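LP04448p (Drosophila melanogaster, PDB 2QK2) probably binds tubulin through this TOG domain, a domain built of HEAT repeats, in the XMAP215/Dis1 family of proteins that track growing microtubule plus ends. Local coordinates at residues 90-95 / 123-128; 156-161 / 197-202. One frame throughout, in Å; residues are numbered along the deposited sequence.

Contact 1 (90-95 / 123-128); sequences KRFSNY and DAIYAS
Phe92 and Ile125 form the apolar part of this contact: CG1, CG2 and CD1 of the isoleucine gather round one ring corner, the closest pair being Phe92 CE2 and Ile125 CG1 at 3.8 Å. The ring reaches them because its CG lies anti to the backbone N (chi1 -166°). At the ring edge, near its plane, Ser128 OG lies 3.9 Å from Phe92 CD2, while CB of Tyr95 rests over one face, offset toward the rim. Beside the ring the backbones come close, and serines suit the narrow gap: Ser93 CB lies 3.3 Å from Ser128 O, and Ser128 CB lies 3.7 Å from Ser93 N. Lys90 lays its methylene chain along the outer margin, CE coming 3.5 Å from Ala127 O, a place where a long aliphatic stem can cover backbone and still carry its amine to the surface.

Behind this shell, Ser128 OG donates to Ile125 O over 2.7 Å, in the carbonyl plane on a lone pair, and Ser128 N takes the same oxygen. Val58 and Leu81 back Phe92, whereas Ile125 also leans on Ala85, Ala96 and Leu103, so the pair is part of the interior between stacked helices of the HEAT array. With the Ser128 hydroxyl bonded within its own turn and no hydrogen bond crossing between the segments, attachment here rests on apolar packing and close fit.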
ATOM      1  N   LYS A  90      12.808   0.367  -6.710  1.00 30.77           N
ATOM      2  CA  LYS A  90      13.087   1.766  -6.383  1.00 32.67           C
ATOM      3  C   LYS A  90      12.873   2.714  -7.555  1.00 32.39           C
ATOM      4  O   LYS A  90      12.705   3.916  -7.355  1.00 31.17           O
ATOM      5  CB  LYS A  90      14.520   1.922  -5.867  1.00 36.34           C
ATOM      6  CG  LYS A  90      14.826   1.110  -4.614  1.00 42.61           C
ATOM      7  CD  LYS A  90      14.095   1.634  -3.392  1.00 44.50           C
ATOM      8  CE  LYS A  90      14.389   0.764  -2.177  1.00 48.28           C
ATOM      9  NZ  LYS A  90      15.855   0.646  -1.919  1.00 49.02           N
ATOM     10  N   ARG A  91      12.891   2.184  -8.776  1.00 32.29           N
ATOM     11  CA  ARG A  91      12.675   3.014  -9.961  1.00 33.15           C
ATOM     12  C   ARG A  91      11.246   3.563  -9.979  1.00 31.18           C
ATOM     13  O   ARG A  91      10.908   4.399 -10.816  1.00 31.31           O
ATOM     14  CB  ARG A  91      12.914   2.212 -11.250  1.00 36.74           C
ATOM     15  CG  ARG A  91      14.361   2.132 -11.741  1.00 40.30           C
ATOM     16  CD  ARG A  91      15.127   0.949 -11.163  1.00 44.38           C
ATOM     17  NE  ARG A  91      14.512  -0.345 -11.471  1.00 47.23           N
ATOM     18  CZ  ARG A  91      14.290  -0.818 -12.697  1.00 48.79           C
ATOM     19  NH1 ARG A  91      14.626  -0.108 -13.768  1.00 49.54           N
ATOM     20  NH2 ARG A  91      13.726  -2.010 -12.853  1.00 47.87           N
ATOM     21  N   PHE A  92      10.407   3.098  -9.055  1.00 28.72           N
ATOM     22  CA  PHE A  92       9.016   3.555  -8.995  1.00 27.49           C
ATOM     23  C   PHE A  92       8.842   4.757  -8.068  1.00 26.59           C
ATOM     24  O   PHE A  92       7.797   5.414  -8.080  1.00 24.72           O
ATOM     25  CB  PHE A  92       8.097   2.411  -8.517  1.00 26.04           C
ATOM     26  CG  PHE A  92       6.623   2.681  -8.733  1.00 27.85           C
ATOM     27  CD1 PHE A  92       6.018   2.384  -9.957  1.00 25.79           C
ATOM     28  CD2 PHE A  92       5.853   3.273  -7.730  1.00 23.47           C
ATOM     29  CE1 PHE A  92       4.663   2.677 -10.180  1.00 25.59           C
ATOM     30  CE2 PHE A  92       4.503   3.571  -7.942  1.00 27.16           C
ATOM     31  CZ  PHE A  92       3.906   3.273  -9.170  1.00 24.12           C
ATOM     32  N   SER A  93       9.878   5.058  -7.283  1.00 27.36           N
ATOM     33  CA  SER A  93       9.825   6.144  -6.305  1.00 28.36           C
ATOM     34  C   SER A  93       9.180   7.451  -6.749  1.00 30.09           C
ATOM     35  O   SER A  93       8.422   8.054  -5.989  1.00 28.86           O
ATOM     36  CB  SER A  93      11.228   6.436  -5.748  1.00 30.92           C
ATOM     37  OG  SER A  93      12.080   6.991  -6.735  1.00 32.12           O
ATOM     38  N   ASN A  94       9.468   7.898  -7.966  1.00 31.72           N
ATOM     39  CA  ASN A  94       8.896   9.156  -8.439  1.00 34.96           C
ATOM     40  C   ASN A  94       7.383   9.171  -8.641  1.00 33.28           C
ATOM     41  O   ASN A  94       6.788  10.242  -8.704  1.00 33.29           O
ATOM     42  CB  ASN A  94       9.581   9.606  -9.734  1.00 38.58           C
ATOM     43  CG  ASN A  94      10.907  10.300  -9.476  1.00 42.79           C
ATOM     44  OD1 ASN A  94      11.006  11.166  -8.602  1.00 44.71           O
ATOM     45  ND2 ASN A  94      11.931   9.930 -10.238  1.00 43.67           N
ATOM     46  N   TYR A  95       6.765   7.997  -8.738  1.00 32.41           N
ATOM     47  CA  TYR A  95       5.314   7.913  -8.933  1.00 30.85           C
ATOM     48  C   TYR A  95       4.572   7.620  -7.626  1.00 29.90           C
ATOM     49  O   TYR A  95       3.360   7.828  -7.529  1.00 29.81           O
ATOM     50  CB  TYR A  95       4.977   6.815  -9.947  1.00 30.08           C
ATOM     51  CG  TYR A  95       5.806   6.864 -11.212  1.00 30.00           C
ATOM     52  CD1 TYR A  95       6.790   5.908 -11.457  1.00 29.33           C
ATOM     53  CD2 TYR A  95       5.626   7.882 -12.153  1.00 30.08           C
ATOM     54  CE1 TYR A  95       7.579   5.962 -12.609  1.00 32.14           C
ATOM     55  CE2 TYR A  95       6.412   7.948 -13.313  1.00 30.08           C
ATOM     56  CZ  TYR A  95       7.384   6.985 -13.533  1.00 30.96           C
ATOM     57  OH  TYR A  95       8.160   7.028 -14.672  1.00 32.41           O
ATOM     58  N   ASP A 123       1.285  -1.852  -0.957  1.00 20.40           N
ATOM     59  CA  ASP A 123       2.436  -2.484  -0.317  1.00 21.99           C
ATOM     60  C   ASP A 123       3.662  -2.455  -1.247  1.00 23.54           C
ATOM     61  O   ASP A 123       4.776  -2.132  -0.819  1.00 23.72           O
ATOM     62  CB  ASP A 123       2.115  -3.936   0.073  1.00 21.71           C
ATOM     63  CG  ASP A 123       1.185  -4.036   1.296  1.00 23.62           C
ATOM     64  OD1 ASP A 123       0.805  -2.992   1.870  1.00 23.20           O
ATOM     65  OD2 ASP A 123       0.836  -5.170   1.683  1.00 23.68           O
ATOM     66  N   ALA A 124       3.455  -2.791  -2.518  1.00 21.96           N
ATOM     67  CA  ALA A 124       4.546  -2.791  -3.483  1.00 21.72           C
ATOM     68  C   ALA A 124       5.070  -1.368  -3.655  1.00 22.39           C
ATOM     69  O   ALA A 124       6.268  -1.147  -3.772  1.00 23.43           O
ATOM     70  CB  ALA A 124       4.062  -3.349  -4.825  1.00 20.71           C
ATOM     71  N   ILE A 125       4.164  -0.400  -3.648  1.00 22.40           N
ATOM     72  CA  ILE A 125       4.548   0.992  -3.804  1.00 21.54           C
ATOM     73  C   ILE A 125       5.333   1.492  -2.595  1.00 23.08           C
ATOM     74  O   ILE A 125       6.292   2.261  -2.738  1.00 21.40           O
ATOM     75  CB  ILE A 125       3.302   1.869  -4.042  1.00 20.95           C
ATOM     76  CG1 ILE A 125       2.680   1.496  -5.395  1.00 20.89           C
ATOM     77  CG2 ILE A 125       3.676   3.350  -4.000  1.00 23.21           C
ATOM     78  CD1 ILE A 125       1.470   2.317  -5.773  1.00 18.96           C
ATOM     79  N   TYR A 126       4.944   1.041  -1.405  1.00 22.37           N
ATOM     80  CA  TYR A 126       5.638   1.449  -0.184  1.00 22.37           C
ATOM     81  C   TYR A 126       7.129   1.121  -0.256  1.00 22.63           C
ATOM     82  O   TYR A 126       7.969   1.900   0.193  1.00 22.64           O
ATOM     83  CB  TYR A 126       5.036   0.755   1.041  1.00 22.06           C
ATOM     84  CG  TYR A 126       5.785   1.073   2.316  1.00 23.71           C
ATOM     85  CD1 TYR A 126       5.764   2.360   2.850  1.00 25.26           C
ATOM     86  CD2 TYR A 126       6.560   0.103   2.956  1.00 24.10           C
ATOM     87  CE1 TYR A 126       6.502   2.685   3.988  1.00 25.79           C
ATOM     88  CE2 TYR A 126       7.305   0.416   4.102  1.00 24.63           C
ATOM     89  CZ  TYR A 126       7.270   1.712   4.608  1.00 27.13           C
ATOM     90  OH  TYR A 126       8.020   2.052   5.717  1.00 29.32           O
ATOM     91  N   ALA A 127       7.442  -0.038  -0.823  1.00 24.15           N
ATOM     92  CA  ALA A 127       8.816  -0.499  -0.959  1.00 26.57           C
ATOM     93  C   ALA A 127       9.712   0.500  -1.691  1.00 28.62           C
ATOM     94  O   ALA A 127      10.931   0.498  -1.505  1.00 30.88           O
ATOM     95  CB  ALA A 127       8.835  -1.847  -1.682  1.00 24.47           C
ATOM     96  N   SER A 128       9.110   1.359  -2.509  1.00 28.07           N
ATOM     97  CA  SER A 128       9.867   2.349  -3.273  1.00 26.48           C
ATOM     98  C   SER A 128       9.931   3.698  -2.577  1.00 27.03           C
ATOM     99  O   SER A 128      10.563   4.625  -3.076  1.00 29.57           O
ATOM    100  CB  SER A 128       9.235   2.546  -4.651  1.00 26.82           C
ATOM    101  OG  SER A 128       8.047   3.324  -4.555  1.00 25.43           O
TER

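Contact 2 (156-161 / 197-202); sequences FIARAL and AEALGT
Ala158 sets its CB 4.1 Å from Glu198 O, an atom of a flat peptide group that Thr202 approaches from opposite faces, with OG1 on one and the backbone N on the other. The hydroxyl bond, 2.7 Å from Thr202 OG1 to Glu198 O, has its donor tilted 28° from the carbonyl plane. In segment 156-161 the Arg159 guanidinium has Phe156 CA over one face, offset toward the rim, and its CB points away from segment 197-202; NE pairs with Asp123 of helix 112-126.

Alanines suit the middle of the interface: Ala158 CB meets Ala199 CA at 3.8 Å, and such short side chains let the axes of segments 156-161 and 197-202 approach to 8.0 Å. The two segments run almost parallel, 22° apart, and their parent helices, 147-161 and 190-207, are neighbours within one layer of a HEAT-repeat solenoid. Leu181 of helix 171-185 touches both Ile157 and Ala199, joining a third helix to the pair.

Thr202 divides its two branches. With chi1 at -54°, OG1 sits beside its own N and turns back to Glu198, while CG2 reaches across, 3.5 Å from Ala158 O and 3.7 Å from Leu161 CB. A serine in its place lacks that methyl and would probably leave a gap beside Ala158 O and Leu161 CB. Leu161, whose CB points toward the other helix, brings CD1 to 3.7 Å from Ala199 O, its branched end covering the backbone there.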
ATOM      1  N   PHE A 156      -2.274  -1.114   6.756  1.00 20.34           N
ATOM      2  CA  PHE A 156      -1.204  -0.796   5.806  1.00 21.39           C
ATOM      3  C   PHE A 156       0.054  -0.433   6.605  1.00 19.41           C
ATOM      4  O   PHE A 156       1.156  -0.871   6.288  1.00 21.49           O
ATOM      5  CB  PHE A 156      -1.613   0.381   4.914  1.00 19.55           C
ATOM      6  CG  PHE A 156      -0.447   1.072   4.249  1.00 20.46           C
ATOM      7  CD1 PHE A 156       0.365   0.386   3.354  1.00 19.56           C
ATOM      8  CD2 PHE A 156      -0.160   2.404   4.532  1.00 21.75           C
ATOM      9  CE1 PHE A 156       1.451   1.019   2.745  1.00 22.36           C
ATOM     10  CE2 PHE A 156       0.923   3.048   3.931  1.00 23.84           C
ATOM     11  CZ  PHE A 156       1.728   2.353   3.035  1.00 22.01           C
ATOM     12  N   ILE A 157      -0.122   0.374   7.646  1.00 21.50           N
ATOM     13  CA  ILE A 157       0.991   0.779   8.504  1.00 20.88           C
ATOM     14  C   ILE A 157       1.637  -0.443   9.170  1.00 23.32           C
ATOM     15  O   ILE A 157       2.869  -0.545   9.254  1.00 22.12           O
ATOM     16  CB  ILE A 157       0.502   1.777   9.580  1.00 21.42           C
ATOM     17  CG1 ILE A 157       0.070   3.086   8.901  1.00 17.57           C
ATOM     18  CG2 ILE A 157       1.596   2.037  10.606  1.00 19.35           C
ATOM     19  CD1 ILE A 157      -0.584   4.081   9.840  1.00 18.96           C
ATOM     20  N   ALA A 158       0.808  -1.376   9.628  1.00 22.88           N
ATOM     21  CA  ALA A 158       1.308  -2.588  10.272  1.00 24.28           C
ATOM     22  C   ALA A 158       2.182  -3.391   9.310  1.00 24.84           C
ATOM     23  O   ALA A 158       3.308  -3.762   9.645  1.00 24.81           O
ATOM     24  CB  ALA A 158       0.138  -3.451  10.761  1.00 22.47           C
ATOM     25  N   ARG A 159       1.663  -3.670   8.116  1.00 23.78           N
ATOM     26  CA  ARG A 159       2.432  -4.430   7.136  1.00 23.21           C
ATOM     27  C   ARG A 159       3.692  -3.659   6.740  1.00 23.47           C
ATOM     28  O   ARG A 159       4.773  -4.237   6.623  1.00 24.77           O
ATOM     29  CB  ARG A 159       1.582  -4.727   5.898  1.00 23.15           C
ATOM     30  CG  ARG A 159       0.350  -5.591   6.171  1.00 24.23           C
ATOM     31  CD  ARG A 159      -0.275  -6.114   4.868  1.00 23.20           C
ATOM     32  NE  ARG A 159      -0.603  -5.039   3.934  1.00 22.16           N
ATOM     33  CZ  ARG A 159      -1.689  -4.271   3.997  1.00 24.15           C
ATOM     34  NH1 ARG A 159      -2.591  -4.446   4.959  1.00 20.17           N
ATOM     35  NH2 ARG A 159      -1.868  -3.311   3.095  1.00 21.31           N
ATOM     36  N   ALA A 160       3.560  -2.350   6.563  1.00 22.24           N
ATOM     37  CA  ALA A 160       4.708  -1.518   6.191  1.00 23.57           C
ATOM     38  C   ALA A 160       5.829  -1.596   7.241  1.00 24.86           C
ATOM     39  O   ALA A 160       7.009  -1.758   6.907  1.00 23.44           O
ATOM     40  CB  ALA A 160       4.263  -0.063   6.018  1.00 22.10           C
ATOM     41  N   LEU A 161       5.450  -1.482   8.511  1.00 24.62           N
ATOM     42  CA  LEU A 161       6.413  -1.520   9.606  1.00 25.02           C
ATOM     43  C   LEU A 161       7.244  -2.802   9.654  1.00 26.29           C
ATOM     44  O   LEU A 161       8.412  -2.769  10.052  1.00 28.43           O
ATOM     45  CB  LEU A 161       5.694  -1.295  10.943  1.00 23.15           C
ATOM     46  CG  LEU A 161       5.168   0.131  11.157  1.00 23.64           C
ATOM     47  CD1 LEU A 161       4.281   0.187  12.401  1.00 22.06           C
ATOM     48  CD2 LEU A 161       6.340   1.098  11.301  1.00 22.22           C
ATOM     49  N   ALA A 197      -4.645  -1.554  16.873  1.00 23.72           N
ATOM     50  CA  ALA A 197      -3.879  -2.312  17.857  1.00 23.72           C
ATOM     51  C   ALA A 197      -2.774  -3.095  17.152  1.00 22.68           C
ATOM     52  O   ALA A 197      -1.655  -3.196  17.658  1.00 24.58           O
ATOM     53  CB  ALA A 197      -4.799  -3.279  18.618  1.00 23.76           C
ATOM     54  N   GLU A 198      -3.094  -3.653  15.987  1.00 22.77           N
ATOM     55  CA  GLU A 198      -2.110  -4.427  15.230  1.00 24.20           C
ATOM     56  C   GLU A 198      -0.946  -3.548  14.785  1.00 22.83           C
ATOM     57  O   GLU A 198       0.215  -3.957  14.854  1.00 24.36           O
ATOM     58  CB  GLU A 198      -2.759  -5.082  14.009  1.00 26.34           C
ATOM     59  CG  GLU A 198      -1.872  -6.140  13.363  1.00 30.64           C
ATOM     60  CD  GLU A 198      -2.588  -6.935  12.287  1.00 33.00           C
ATOM     61  OE1 GLU A 198      -3.824  -7.077  12.366  1.00 33.72           O
ATOM     62  OE2 GLU A 198      -1.909  -7.437  11.371  1.00 36.97           O
ATOM     63  N   ALA A 199      -1.259  -2.333  14.347  1.00 22.62           N
ATOM     64  CA  ALA A 199      -0.234  -1.398  13.901  1.00 23.51           C
ATOM     65  C   ALA A 199       0.640  -0.971  15.078  1.00 24.17           C
ATOM     66  O   ALA A 199       1.870  -0.903  14.968  1.00 23.58           O
ATOM     67  CB  ALA A 199      -0.889  -0.169  13.258  1.00 20.25           C
ATOM     68  N   LEU A 200      -0.005  -0.675  16.202  1.00 24.13           N
ATOM     69  CA  LEU A 200       0.705  -0.251  17.405  1.00 23.62           C
ATOM     70  C   LEU A 200       1.620  -1.360  17.921  1.00 22.08           C
ATOM     71  O   LEU A 200       2.762  -1.106  18.307  1.00 22.83           O
ATOM     72  CB  LEU A 200      -0.297   0.143  18.497  1.00 24.19           C
ATOM     73  CG  LEU A 200      -0.601   1.614  18.815  1.00 27.08           C
ATOM     74  CD1 LEU A 200       0.177   2.563  17.918  1.00 25.17           C
ATOM     75  CD2 LEU A 200      -2.090   1.836  18.701  1.00 25.26           C
ATOM     76  N   GLY A 201       1.113  -2.589  17.926  1.00 22.04           N
ATOM     77  CA  GLY A 201       1.910  -3.708  18.397  1.00 23.42           C
ATOM     78  C   GLY A 201       3.117  -3.936  17.508  1.00 25.99           C
ATOM     79  O   GLY A 201       4.214  -4.249  17.984  1.00 25.44           O
ATOM     80  N   THR A 202       2.925  -3.776  16.202  1.00 25.90           N
ATOM     81  CA  THR A 202       4.021  -3.972  15.265  1.00 24.76           C
ATOM     82  C   THR A 202       5.044  -2.865  15.485  1.00 24.56           C
ATOM     83  O   THR A 202       6.252  -3.101  15.426  1.00 25.69           O
ATOM     84  CB  THR A 202       3.509  -3.950  13.806  1.00 24.72           C
ATOM     85  OG1 THR A 202       2.454  -4.911  13.663  1.00 22.40           O
ATOM     86  CG2 THR A 202       4.634  -4.305  12.838  1.00 23.73           C
TER

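Following the chain from its N terminus, contact 1 closes first: the chain leaves 90-95 along helix 93-105, turns into helix 112-126 and comes back at 123-128, after 27 intervening residues. Helix 131-141 then leads to helix 147-161, where contact 2 opens; it closes after 35 intervening residues, in helix 190-207, once helix 171-185 has been passed. The two loops follow in series, neither nesting nor crossing, with centres about 19 Å apart. They meet directly between helices 112-126 and 147-161, where Asp123 OD2 and Arg159 NE form a 2.7 Å salt bridge and Tyr126 packs on Ala160 and Phe156. Consecutive parts of the solenoid are thus joined side by side.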